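Local coordinates for protein probable transcriptional regulator (Pseudomonas aeruginosa, PDB 2ESN) that probably regulates transcription as a LysR-type DNA-binding protein, joining a helix-turn-helix domain to a substrate-binding domain whose ligand is not known, at residues 110-113 with 114-118; 231-235 with 236-240; 71-74 with 75-78; 163-166 with 167-170; 5-9 with 10-14. All coordinates share one frame; numbering follows the deposited sequence.

Interaction 1. Residues 110-113 with 114-118; sequences YTAF and ALLPP
Helix 109-126 fills the crossover of a beta-alpha-beta unit between strands 102-107 and 131-136, and in its first turns Tyr110, Thr111 and Ala112 meet Ala114, Leu115 and Leu116 through successive helical bonds. Ala114 N donates to Tyr110 O at 2.9 Å, Leu115 N to Thr111 O at 3.0 Å and Leu116 N to Ala112 O at 2.9 Å. The next step breaks the pattern. Pro117 has no N-H to offer, and its CD stands only 3.0 Å from Phe113 O, so the helix is kinked where Pro117 and Pro118 follow each other.

As the connection in this Rossmann-like half of the LysR substrate-binding domain, the helix is buried on several sides. Leu116 reaches Leu132 and Leu134 of strand 131-136, while Tyr110 OH is hydrogen-bonded to Tyr278 OH. Phe113 meets Phe241 of the second subunit edge-to-face.

Within the helix, Ala114 CB approaches the Tyr110 ring obliquely, 4.2 Å from CZ. Phe113 has CG anti to its backbone N and beside the carbonyl carbon (chi1 158°), which brings CD2 to 3.3 Å from Ala114 N and sets the ring edge, in plane, against Tyr110 O. One turn further on, Leu116 CB rests 3.3 Å from Ala112 O.

Interaction 2. Residues 231-235 with 236-240; sequences VQLPT and VLAAL
Thr235 lies against Ala238 with its methyl rather than its hydroxyl, and it carries more of this turn than any other residue. CG2 comes within 3.2 Å of Ala238 N and within 3.6 Å of Ala238 CB, so a nonpolar group covers the first turn of helix 236-244. The torsion explains the choice: OG1 is almost eclipsed with the backbone N (chi1 -24°), a strained setting that turns CG2 over the helix. The hydroxyl makes no capping bond, although Thr235 is at the N-cap position. Its carbonyl does the ordinary helical work, with Ala239 N donating to Thr235 O at 3.1 Å.

This is the turn by which strand 228-233, parallel to strand 202-206 in the substrate-binding domain, passes into its helix. Asp109 accepts hydrogen bonds at the helix start, OD1 from Val236 N and OD2 from Leu237 N. Val231 and Gln232 pair with a parallel strand of the second subunit, carrying the sheet across the interface.

Leu233, the last strand residue, points its side chain toward the helix. With CG held between the backbone N and the carbonyl carbon (chi1 63°), both branches bear on Ala239, CD2 on CB at 3.9 Å and CD1 3.8 Å from N, with CD1 also 4.1 Å from Ala238 CB. Val236 points away overall, though its CB still touches Thr235. Its CG2 stays 4.1 Å from Thr235 C, and the side chain packs on Tyr110 and Pro253.

Interaction 3. Residues 71-74 with 75-78; sequences EHLA and AAVA
Leu73 and Ala74 accept from the next turn of helix 68-87 through their carbonyls. Val77 N donates to Leu73 O at 3.0 Å in a nearly straight bond (N-H...O angle 176°), and Ala78 N to Ala74 O at 2.8 Å. Just before these, the two preceding i to i+4 pairs are long: Ala75 N is 4.3 Å from Glu71 O, and Ala76 N is as far from His72 O. Ala74 N makes a weak hydrogen bond to Glu71 O.

The side chains that join the two turns are those of Leu73 and Val77. With CG anti to its own N (chi1 -179°), the Leu73 side chain crosses that of Val77 obliquely, Leu73 CG lying 4.0 Å from Val77 CG2. That same Val77 methyl, placed beside the Val77 backbone N, also settles 3.3 Å from Leu73 O.

Helix 68-87 is the long linker helix that in LysR-type regulators leads out of the winged helix-turn-helix domain and pairs with its counterpart in a partner subunit. Here Leu73 packs on Trp91, Ala76 on Gly87 and Val77 on Leu84 of the third subunit, while Ala74 faces Phe18 and Tyr22 of helix 15-24 in its own chain.

Two further alanines of the second turn touch the carbonyls of the first with their methyl groups. Ala76 CB sits 3.4 Å from Leu73 O, and Ala78 CB is 3.3 Å from Ala74 O.

Interaction 4. Residues 163-166 with 167-170; sequences RLPE and GIQA
Leu164 reaches across a type II beta turn to Ile168 and Ala170, and its side chain can be traced atom by atom along the start of strand 168-183. CB lies 4.0 Å from Ile168 O. CG leaves beside the backbone N, anti to the carbonyl carbon (chi1 -71°), and so sends both branches toward the strand. One of them, CD1, covers Ile168 O at 3.7 Å and ends 3.8 Å from Ala170 CB. The other, CD2, turns to the branched methyl of Ile168, with CG2 4.2 Å away. Ile168 and Ala170 both direct CB toward Leu164, as alternate residues of a strand do, whereas Gln169 between them points away and gives its NE2 to Ser284 OG.

The turn runs from Pro165 to Ile168 and delivers the chain into strand 168-183 of the substrate-binding domain, alongside the antiparallel strand 278-285. It is closed by Ile168 N donating to Pro165 O at 3.2 Å. Gly167 fills the third position with phi at 86°; a side chain at that point would press on Glu166 O, which accounts for glycine there.

The proline adds a second apolar touch, Pro165 CB to Ile168 CG1 at 4.1 Å. Beyond the bend, Ile168 is buried against Leu141, Val143 and Leu146, and Leu164 rests on Tyr283.

Interaction 5. Residues 5-9 with 10-14; sequences PLLRR and LDLNL
Leu7 and Leu10 sit at the N-terminal end of the DNA-binding part, where a weakly bonded helical turn, about residues 6-9, leads toward helix 15-24 of the LysR-family helix-turn-helix region. Hydrogen bonds across the junction all fall on one donor. Leu10 N reaches Leu7 O at 3.2 Å, approaching from high above the carbonyl plane (71° out of it), and makes a weak second bond to Leu6 O at 3.4 Å.

Apolar contact is confined to two leucines. Leu7 and Leu12 each hold CG beside the backbone N (chi1 -71° and -58°), which turns their CD2 methyls toward each other at 4.2 Å, and Leu12 CD2 also lies 4.0 Å from Leu7 O. Around them, Leu10 packs on Leu48 of helix 38-52, while Leu7 touches Leu88 and Leu12 touches Leu12 of the third subunit.

Asp11 adds a polar interaction: its OD1 forms a salt bridge with Arg47 NH2. Its other oxygen closes an Asx turn: OD2 accepts Asn13 N at 3.1 Å, met from above the carboxylate plane.

Along the chain the order is interaction 5, 3, 1, 4, 2, and the five fall into two groups at least 43 Å apart between centres. Interactions 5 and 3 belong to the DNA-binding end; their centres are 15 Å apart and their nearest atoms about 7 Å, and both touch the third subunit. Interactions 1, 4 and 2 lie in the substrate-binding domain. There, 110-118 and 231-240 touch directly, through Tyr110 CB and Val236 CG2 at 3.8 Å, and both face the second subunit. Interaction 4, on the same sheet as interaction 2, has its centre 28 Å from it and touches no other chain of the assembly. The contacts at the two ends thus meet different copies, consistent with the four-chain assembly.

Interaction 1. Residues 110-113 with 114-118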
loop_
_atom_site.group_PDB
_atom_site.type_symbol
_atom_site.label_atom_id
_atom_site.label_comp_id
_atom_site.label_asym_id
_atom_site.label_seq_id
_atom_site.Cartn_x
_atom_site.Cartn_y
_atom_site.Cartn_z
ATOM N N TYR C 110 -21.099 -17.226 -0.016
ATOM C CA TYR C 110 -21.849 -18.133 -0.880
ATOM C C TYR C 110 -20.979 -19.181 -1.552
ATOM O O TYR C 110 -21.331 -20.332 -1.576
ATOM C CB TYR C 110 -22.750 -17.414 -1.905
ATOM C CG TYR C 110 -23.421 -18.416 -2.778
ATOM C CD1 TYR C 110 -24.206 -19.389 -2.231
ATOM C CD2 TYR C 110 -23.265 -18.401 -4.157
ATOM C CE1 TYR C 110 -24.837 -20.362 -2.991
ATOM C CE2 TYR C 110 -23.903 -19.370 -4.939
ATOM C CZ TYR C 110 -24.656 -20.367 -4.328
ATOM O OH TYR C 110 -25.258 -21.402 -5.048
ATOM N N THR C 111 -19.843 -18.795 -2.107
ATOM C CA THR C 111 -19.036 -19.717 -2.872
ATOM C C THR C 111 -18.280 -20.657 -1.904
ATOM O O THR C 111 -18.029 -21.806 -2.216
ATOM C CB THR C 111 -18.076 -18.971 -3.882
ATOM O OG1 THR C 111 -17.290 -17.988 -3.187
ATOM C CG2 THR C 111 -18.845 -18.298 -5.061
ATOM N N ALA C 112 -17.921 -20.179 -0.737
ATOM C CA ALA C 112 -17.367 -21.079 0.293
ATOM C C ALA C 112 -18.399 -22.165 0.658
ATOM O O ALA C 112 -18.090 -23.369 0.716
ATOM C CB ALA C 112 -16.936 -20.262 1.538
ATOM N N PHE C 113 -19.640 -21.728 0.866
ATOM C CA PHE C 113 -20.720 -22.652 1.121
ATOM C C PHE C 113 -20.934 -23.657 0.016
ATOM O O PHE C 113 -21.206 -24.854 0.313
ATOM C CB PHE C 113 -22.033 -21.868 1.412
ATOM C CG PHE C 113 -23.302 -22.680 1.170
ATOM C CD1 PHE C 113 -23.827 -23.509 2.148
ATOM C CD2 PHE C 113 -23.947 -22.626 -0.050
ATOM C CE1 PHE C 113 -25.010 -24.226 1.893
ATOM C CE2 PHE C 113 -25.079 -23.350 -0.305
ATOM C CZ PHE C 113 -25.636 -24.145 0.682
ATOM N N ALA C 114 -20.881 -23.216 -1.242
ATOM C CA ALA C 114 -21.225 -24.096 -2.376
ATOM C C ALA C 114 -20.095 -25.138 -2.677
ATOM O O ALA C 114 -20.361 -26.323 -2.938
ATOM C CB ALA C 114 -21.655 -23.289 -3.640
ATOM N N LEU C 115 -18.859 -24.679 -2.583
ATOM C CA LEU C 115 -17.674 -25.458 -2.888
ATOM C C LEU C 115 -17.146 -26.306 -1.735
ATOM O O LEU C 115 -16.874 -27.455 -1.920
ATOM C CB LEU C 115 -16.572 -24.549 -3.316
ATOM C CG LEU C 115 -15.367 -25.035 -4.199
ATOM C CD1 LEU C 115 -14.022 -24.579 -3.704
ATOM C CD2 LEU C 115 -15.393 -26.411 -4.898
ATOM N N LEU C 116 -16.967 -25.744 -0.559
ATOM C CA LEU C 116 -16.197 -26.467 0.467
ATOM C C LEU C 116 -16.786 -27.793 0.963
ATOM O O LEU C 116 -16.006 -28.737 1.183
ATOM C CB LEU C 116 -15.880 -25.558 1.664
ATOM C CG LEU C 116 -14.838 -24.437 1.429
ATOM C CD1 LEU C 116 -14.418 -23.757 2.781
ATOM C CD2 LEU C 116 -13.641 -24.961 0.762
ATOM N N PRO C 117 -18.123 -27.863 1.232
ATOM C CA PRO C 117 -18.677 -29.143 1.727
ATOM C C PRO C 117 -18.378 -30.344 0.834
ATOM O O PRO C 117 -17.828 -31.323 1.349
ATOM C CB PRO C 117 -20.200 -28.837 1.860
ATOM C CG PRO C 117 -20.135 -27.237 2.325
ATOM C CD PRO C 117 -19.151 -26.777 1.270
ATOM N N PRO C 118 -18.722 -30.283 -0.470
ATOM C CA PRO C 118 -18.397 -31.449 -1.279
ATOM C C PRO C 118 -16.902 -31.607 -1.613
ATOM O O PRO C 118 -16.426 -32.739 -1.774
ATOM C CB PRO C 118 -19.233 -31.257 -2.557
ATOM C CG PRO C 118 -19.405 -29.753 -2.723
ATOM C CD PRO C 118 -19.433 -29.229 -1.248
#

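Interaction 2. Residues 231-235 with 236-240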
loop_
_atom_site.group_PDB
_atom_site.type_symbol
_atom_site.label_atom_id
_atom_site.label_comp_id
_atom_site.label_asym_id
_atom_site.label_seq_id
_atom_site.Cartn_x
_atom_site.Cartn_y
_atom_site.Cartn_z
ATOM N N VAL C 231 -31.907 -3.380 3.549
ATOM C CA VAL C 231 -30.600 -3.816 4.056
ATOM C C VAL C 231 -29.732 -4.309 2.904
ATOM O O VAL C 231 -30.218 -5.070 2.067
ATOM C CB VAL C 231 -30.767 -5.014 5.101
ATOM C CG1 VAL C 231 -29.413 -5.412 5.730
ATOM C CG2 VAL C 231 -31.772 -4.664 6.213
ATOM N N GLN C 232 -28.444 -3.922 2.899
ATOM C CA GLN C 232 -27.434 -4.543 2.059
ATOM C C GLN C 232 -26.470 -5.235 2.993
ATOM O O GLN C 232 -26.145 -4.696 4.060
ATOM C CB GLN C 232 -26.664 -3.497 1.240
ATOM C CG GLN C 232 -27.502 -2.913 0.105
ATOM C CD GLN C 232 -26.867 -1.646 -0.564
ATOM O OE1 GLN C 232 -27.075 -1.401 -1.767
ATOM N NE2 GLN C 232 -26.192 -0.836 0.223
ATOM N N LEU C 233 -25.996 -6.419 2.612
ATOM C CA LEU C 233 -24.991 -7.137 3.452
ATOM C C LEU C 233 -24.268 -8.056 2.517
ATOM O O LEU C 233 -24.757 -8.336 1.432
ATOM C CB LEU C 233 -25.623 -7.935 4.624
ATOM C CG LEU C 233 -26.592 -9.111 4.364
ATOM C CD1 LEU C 233 -26.894 -9.888 5.690
ATOM C CD2 LEU C 233 -27.917 -8.637 3.704
ATOM N N PRO C 234 -23.051 -8.437 2.880
ATOM C CA PRO C 234 -22.207 -9.201 1.975
ATOM C C PRO C 234 -22.469 -10.716 2.033
ATOM O O PRO C 234 -21.948 -11.462 1.182
ATOM C CB PRO C 234 -20.777 -8.872 2.502
ATOM C CG PRO C 234 -20.949 -8.014 3.720
ATOM C CD PRO C 234 -22.351 -8.052 4.129
ATOM N N THR C 235 -23.248 -11.175 3.021
ATOM C CA THR C 235 -23.467 -12.609 3.317
ATOM C C THR C 235 -24.881 -13.038 2.868
ATOM O O THR C 235 -25.854 -12.574 3.479
ATOM C CB THR C 235 -23.716 -12.821 4.842
ATOM O OG1 THR C 235 -23.173 -11.794 5.672
ATOM C CG2 THR C 235 -23.504 -14.166 5.325
ATOM N N VAL C 236 -24.985 -13.995 1.937
ATOM C CA VAL C 236 -26.228 -14.689 1.564
ATOM C C VAL C 236 -26.820 -15.482 2.731
ATOM O O VAL C 236 -28.037 -15.442 2.977
ATOM C CB VAL C 236 -26.003 -15.656 0.380
ATOM C CG1 VAL C 236 -27.346 -16.149 -0.208
ATOM C CG2 VAL C 236 -25.367 -14.950 -0.680
ATOM N N LEU C 237 -25.963 -16.169 3.505
ATOM C CA LEU C 237 -26.500 -17.067 4.481
ATOM C C LEU C 237 -27.101 -16.299 5.648
ATOM O O LEU C 237 -28.184 -16.648 6.088
ATOM C CB LEU C 237 -25.484 -18.155 4.910
ATOM C CG LEU C 237 -24.952 -19.149 3.873
ATOM C CD1 LEU C 237 -23.961 -20.159 4.591
ATOM C CD2 LEU C 237 -26.057 -19.875 3.085
ATOM N N ALA C 238 -26.443 -15.251 6.128
ATOM C CA ALA C 238 -27.095 -14.405 7.118
ATOM C C ALA C 238 -28.360 -13.748 6.519
ATOM O O ALA C 238 -29.316 -13.527 7.243
ATOM C CB ALA C 238 -26.147 -13.360 7.672
ATOM N N ALA C 239 -28.318 -13.413 5.230
ATOM C CA ALA C 239 -29.446 -12.711 4.571
ATOM C C ALA C 239 -30.700 -13.575 4.563
ATOM O O ALA C 239 -31.813 -13.076 4.717
ATOM C CB ALA C 239 -29.077 -12.367 3.125
ATOM N N LEU C 240 -30.510 -14.864 4.367
ATOM C CA LEU C 240 -31.590 -15.853 4.348
ATOM C C LEU C 240 -32.246 -15.863 5.722
ATOM O O LEU C 240 -33.476 -15.819 5.814
ATOM C CB LEU C 240 -31.026 -17.241 3.939
ATOM C CG LEU C 240 -30.766 -17.347 2.443
ATOM C CD1 LEU C 240 -29.766 -18.440 2.112
ATOM C CD2 LEU C 240 -32.070 -17.635 1.707
#

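Interaction 3. Residues 71-74 with 75-78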
loop_
_atom_site.group_PDB
_atom_site.type_symbol
_atom_site.label_atom_id
_atom_site.label_comp_id
_atom_site.label_asym_id
_atom_site.label_seq_id
_atom_site.Cartn_x
_atom_site.Cartn_y
_atom_site.Cartn_z
ATOM N N GLU C 71 25.935 -22.969 18.642
ATOM C CA GLU C 71 24.599 -22.685 19.145
ATOM C C GLU C 71 23.992 -21.406 18.540
ATOM O O GLU C 71 22.853 -21.420 18.118
ATOM C CB GLU C 71 24.685 -22.563 20.670
ATOM C CG GLU C 71 23.644 -23.357 21.410
ATOM C CD GLU C 71 23.960 -24.836 21.450
ATOM O OE1 GLU C 71 24.952 -25.243 22.108
ATOM O OE2 GLU C 71 23.177 -25.597 20.841
ATOM N N HIS C 72 24.764 -20.309 18.499
ATOM C CA HIS C 72 24.291 -18.992 17.949
ATOM C C HIS C 72 23.933 -19.073 16.461
ATOM O O HIS C 72 22.895 -18.531 15.989
ATOM C CB HIS C 72 25.336 -17.877 18.175
ATOM C CG HIS C 72 25.871 -17.804 19.578
ATOM N ND1 HIS C 72 25.204 -18.336 20.668
ATOM C CD2 HIS C 72 26.999 -17.231 20.073
ATOM C CE1 HIS C 72 25.908 -18.112 21.767
ATOM N NE2 HIS C 72 27.003 -17.445 21.435
ATOM N N LEU C 73 24.759 -19.833 15.745
ATOM C CA LEU C 73 24.668 -19.979 14.296
ATOM C C LEU C 73 23.534 -20.895 13.819
ATOM O O LEU C 73 23.060 -20.751 12.688
ATOM C CB LEU C 73 26.026 -20.475 13.763
ATOM C CG LEU C 73 26.190 -20.694 12.243
ATOM C CD1 LEU C 73 25.931 -19.395 11.443
ATOM C CD2 LEU C 73 27.580 -21.199 11.965
ATOM N N ALA C 74 23.064 -21.822 14.667
ATOM C CA ALA C 74 22.144 -22.850 14.156
ATOM C C ALA C 74 20.800 -22.305 13.866
ATOM O O ALA C 74 20.114 -22.770 12.977
ATOM C CB ALA C 74 22.032 -24.075 15.143
ATOM N N ALA C 75 20.414 -21.288 14.624
ATOM C CA ALA C 75 19.105 -20.691 14.453
ATOM C C ALA C 75 19.044 -19.919 13.101
ATOM O O ALA C 75 18.041 -19.990 12.398
ATOM C CB ALA C 75 18.831 -19.758 15.605
ATOM N N ALA C 76 20.088 -19.132 12.841
ATOM C CA ALA C 76 20.379 -18.419 11.567
ATOM C C ALA C 76 20.376 -19.384 10.375
ATOM O O ALA C 76 19.648 -19.199 9.422
ATOM C CB ALA C 76 21.789 -17.733 11.736
ATOM N N VAL C 77 21.127 -20.496 10.471
ATOM C CA VAL C 77 21.050 -21.567 9.434
ATOM C C VAL C 77 19.664 -22.147 9.268
ATOM O O VAL C 77 19.139 -22.337 8.100
ATOM C CB VAL C 77 22.087 -22.674 9.683
ATOM C CG1 VAL C 77 22.009 -23.733 8.628
ATOM C CG2 VAL C 77 23.451 -22.064 9.643
ATOM N N ALA C 78 19.009 -22.383 10.412
ATOM C CA ALA C 78 17.647 -22.967 10.317
ATOM C C ALA C 78 16.686 -22.002 9.681
ATOM O O ALA C 78 15.838 -22.397 8.884
ATOM C CB ALA C 78 17.143 -23.397 11.677
#

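Interaction 4. Residues 163-166 with 167-170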
loop_
_atom_site.group_PDB
_atom_site.type_symbol
_atom_site.label_atom_id
_atom_site.label_comp_id
_atom_site.label_asym_id
_atom_site.label_seq_id
_atom_site.Cartn_x
_atom_site.Cartn_y
_atom_site.Cartn_z
ATOM N N ARG C 163 -16.500 -10.201 -19.980
ATOM C CA ARG C 163 -15.222 -10.561 -20.613
ATOM C C ARG C 163 -14.105 -10.750 -19.562
ATOM O O ARG C 163 -13.939 -9.930 -18.647
ATOM C CB ARG C 163 -14.819 -9.528 -21.684
ATOM C CG ARG C 163 -13.481 -9.819 -22.367
ATOM C CD ARG C 163 -13.133 -8.789 -23.449
ATOM N NE ARG C 163 -12.323 -7.609 -23.050
ATOM C CZ ARG C 163 -12.023 -7.183 -21.811
ATOM N NH1 ARG C 163 -12.436 -7.808 -20.701
ATOM N NH2 ARG C 163 -11.274 -6.091 -21.685
ATOM N N LEU C 164 -13.362 -11.845 -19.697
ATOM C CA LEU C 164 -12.227 -12.135 -18.829
ATOM C C LEU C 164 -11.012 -11.212 -19.062
ATOM O O LEU C 164 -10.597 -11.019 -20.219
ATOM C CB LEU C 164 -11.793 -13.596 -18.996
ATOM C CG LEU C 164 -12.715 -14.667 -18.429
ATOM C CD1 LEU C 164 -12.085 -16.041 -18.628
ATOM C CD2 LEU C 164 -13.026 -14.390 -16.950
ATOM N N PRO C 165 -10.425 -10.666 -17.957
ATOM C CA PRO C 165 -9.182 -9.871 -18.030
ATOM C C PRO C 165 -8.050 -10.706 -18.598
ATOM O O PRO C 165 -8.172 -11.949 -18.660
ATOM C CB PRO C 165 -8.888 -9.512 -16.561
ATOM C CG PRO C 165 -10.162 -9.684 -15.852
ATOM C CD PRO C 165 -10.908 -10.779 -16.570
ATOM N N GLU C 166 -6.965 -10.035 -18.998
ATOM C CA GLU C 166 -5.872 -10.699 -19.707
ATOM C C GLU C 166 -5.007 -11.465 -18.747
ATOM O O GLU C 166 -4.635 -10.960 -17.679
ATOM C CB GLU C 166 -5.002 -9.723 -20.511
ATOM C CG GLU C 166 -4.568 -10.339 -21.852
ATOM C CD GLU C 166 -3.250 -9.773 -22.394
ATOM O OE1 GLU C 166 -2.292 -10.581 -22.588
ATOM O OE2 GLU C 166 -3.175 -8.536 -22.627
ATOM N N GLY C 167 -4.677 -12.692 -19.128
ATOM C CA GLY C 167 -3.994 -13.575 -18.203
ATOM C C GLY C 167 -4.911 -14.370 -17.269
ATOM O O GLY C 167 -4.438 -15.287 -16.590
ATOM N N ILE C 168 -6.202 -14.041 -17.232
ATOM C CA ILE C 168 -7.168 -14.831 -16.451
ATOM C C ILE C 168 -7.866 -15.893 -17.287
ATOM O O ILE C 168 -8.442 -15.601 -18.333
ATOM C CB ILE C 168 -8.240 -13.952 -15.769
ATOM C CG1 ILE C 168 -7.597 -12.936 -14.815
ATOM C CG2 ILE C 168 -9.291 -14.814 -15.044
ATOM C CD1 ILE C 168 -6.286 -13.384 -14.185
ATOM N N GLN C 169 -7.803 -17.132 -16.813
ATOM C CA GLN C 169 -8.660 -18.217 -17.317
ATOM C C GLN C 169 -9.698 -18.638 -16.221
ATOM O O GLN C 169 -9.446 -18.476 -15.016
ATOM C CB GLN C 169 -7.794 -19.431 -17.725
ATOM C CG GLN C 169 -6.979 -20.022 -16.558
ATOM C CD GLN C 169 -5.942 -21.080 -16.965
ATOM O OE1 GLN C 169 -5.809 -21.415 -18.157
ATOM N NE2 GLN C 169 -5.180 -21.590 -15.968
ATOM N N ALA C 170 -10.814 -19.214 -16.663
ATOM C CA ALA C 170 -11.943 -19.577 -15.816
ATOM C C ALA C 170 -12.429 -20.994 -16.169
ATOM O O ALA C 170 -12.353 -21.421 -17.332
ATOM C CB ALA C 170 -13.060 -18.594 -16.013
#

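Interaction 5. Residues 5-9 with 10-14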
loop_
_atom_site.group_PDB
_atom_site.type_symbol
_atom_site.label_atom_id
_atom_site.label_comp_id
_atom_site.label_asym_id
_atom_site.label_seq_id
_atom_site.Cartn_x
_atom_site.Cartn_y
_atom_site.Cartn_z
ATOM N N PRO C 5 30.076 -10.540 2.548
ATOM C CA PRO C 5 31.171 -11.001 1.632
ATOM C C PRO C 5 31.820 -12.260 2.235
ATOM O O PRO C 5 32.688 -12.887 1.623
ATOM C CB PRO C 5 32.179 -9.822 1.630
ATOM C CG PRO C 5 31.483 -8.690 2.400
ATOM C CD PRO C 5 30.508 -9.374 3.345
ATOM N N LEU C 6 31.391 -12.575 3.454
ATOM C CA LEU C 6 31.692 -13.814 4.159
ATOM C C LEU C 6 30.903 -15.007 3.553
ATOM O O LEU C 6 31.292 -16.137 3.722
ATOM C CB LEU C 6 31.356 -13.663 5.678
ATOM C CG LEU C 6 31.171 -12.279 6.362
ATOM C CD1 LEU C 6 29.697 -11.838 6.411
ATOM C CD2 LEU C 6 31.737 -12.175 7.764
ATOM N N LEU C 7 29.810 -14.749 2.834
ATOM C CA LEU C 7 28.975 -15.826 2.273
ATOM C C LEU C 7 29.665 -16.268 1.039
ATOM O O LEU C 7 29.685 -17.452 0.693
ATOM C CB LEU C 7 27.597 -15.338 1.896
ATOM C CG LEU C 7 26.687 -14.995 3.065
ATOM C CD1 LEU C 7 25.273 -14.810 2.593
ATOM C CD2 LEU C 7 26.684 -16.104 4.086
ATOM N N ARG C 8 30.308 -15.290 0.404
ATOM C CA ARG C 8 30.983 -15.536 -0.849
ATOM C C ARG C 8 32.152 -16.469 -0.585
ATOM O O ARG C 8 32.526 -17.250 -1.435
ATOM C CB ARG C 8 31.413 -14.199 -1.509
ATOM C CG ARG C 8 32.310 -14.398 -2.676
ATOM C CD ARG C 8 31.523 -14.706 -3.970
ATOM N NE ARG C 8 32.073 -15.871 -4.667
ATOM C CZ ARG C 8 33.279 -15.937 -5.236
ATOM N NH1 ARG C 8 34.105 -14.881 -5.253
ATOM N NH2 ARG C 8 33.661 -17.070 -5.800
ATOM N N ARG C 9 32.694 -16.406 0.620
ATOM C CA ARG C 9 33.843 -17.203 1.038
ATOM C C ARG C 9 33.502 -18.646 1.485
ATOM O O ARG C 9 34.323 -19.544 1.401
ATOM C CB ARG C 9 34.533 -16.503 2.209
ATOM C CG ARG C 9 35.991 -16.869 2.314
ATOM C CD ARG C 9 36.813 -15.927 1.444
ATOM N NE ARG C 9 37.915 -16.575 0.713
ATOM C CZ ARG C 9 39.151 -16.775 1.185
ATOM N NH1 ARG C 9 40.062 -17.344 0.394
ATOM N NH2 ARG C 9 39.490 -16.430 2.435
ATOM N N LEU C 10 32.294 -18.861 1.957
ATOM C CA LEU C 10 31.925 -20.138 2.553
ATOM C C LEU C 10 31.312 -21.032 1.488
ATOM O O LEU C 10 30.449 -20.600 0.697
ATOM C CB LEU C 10 30.952 -19.886 3.694
ATOM C CG LEU C 10 30.536 -21.001 4.671
ATOM C CD1 LEU C 10 31.704 -21.584 5.481
ATOM C CD2 LEU C 10 29.381 -20.545 5.536
ATOM N N ASP C 11 31.735 -22.292 1.468
ATOM C CA ASP C 11 30.949 -23.282 0.727
ATOM C C ASP C 11 29.634 -23.512 1.474
ATOM O O ASP C 11 29.550 -24.342 2.378
ATOM C CB ASP C 11 31.714 -24.569 0.569
ATOM C CG ASP C 11 30.985 -25.566 -0.309
ATOM O OD1 ASP C 11 31.602 -26.548 -0.702
ATOM O OD2 ASP C 11 29.809 -25.381 -0.608
ATOM N N LEU C 12 28.612 -22.756 1.068
ATOM C CA LEU C 12 27.270 -22.867 1.612
ATOM C C LEU C 12 26.649 -24.284 1.696
ATOM O O LEU C 12 25.731 -24.519 2.512
ATOM C CB LEU C 12 26.325 -21.907 0.831
ATOM C CG LEU C 12 26.747 -20.411 0.870
ATOM C CD1 LEU C 12 25.773 -19.504 0.119
ATOM C CD2 LEU C 12 26.965 -19.890 2.291
ATOM N N ASN C 13 27.076 -25.203 0.835
ATOM C CA ASN C 13 26.540 -26.558 0.870
ATOM C C ASN C 13 26.922 -27.229 2.153
ATOM O O ASN C 13 26.176 -28.102 2.613
ATOM C CB ASN C 13 27.029 -27.458 -0.286
ATOM C CG ASN C 13 26.635 -26.942 -1.597
ATOM O OD1 ASN C 13 27.492 -26.608 -2.449
ATOM N ND2 ASN C 13 25.357 -26.824 -1.799
ATOM N N LEU C 14 28.059 -26.826 2.725
ATOM C CA LEU C 14 28.482 -27.353 4.044
ATOM C C LEU C 14 27.545 -26.975 5.148
ATOM O O LEU C 14 27.625 -27.539 6.230
ATOM C CB LEU C 14 29.825 -26.800 4.435
ATOM C CG LEU C 14 31.046 -27.173 3.561
ATOM C CD1 LEU C 14 32.277 -26.417 4.073
ATOM C CD2 LEU C 14 31.297 -28.698 3.496
#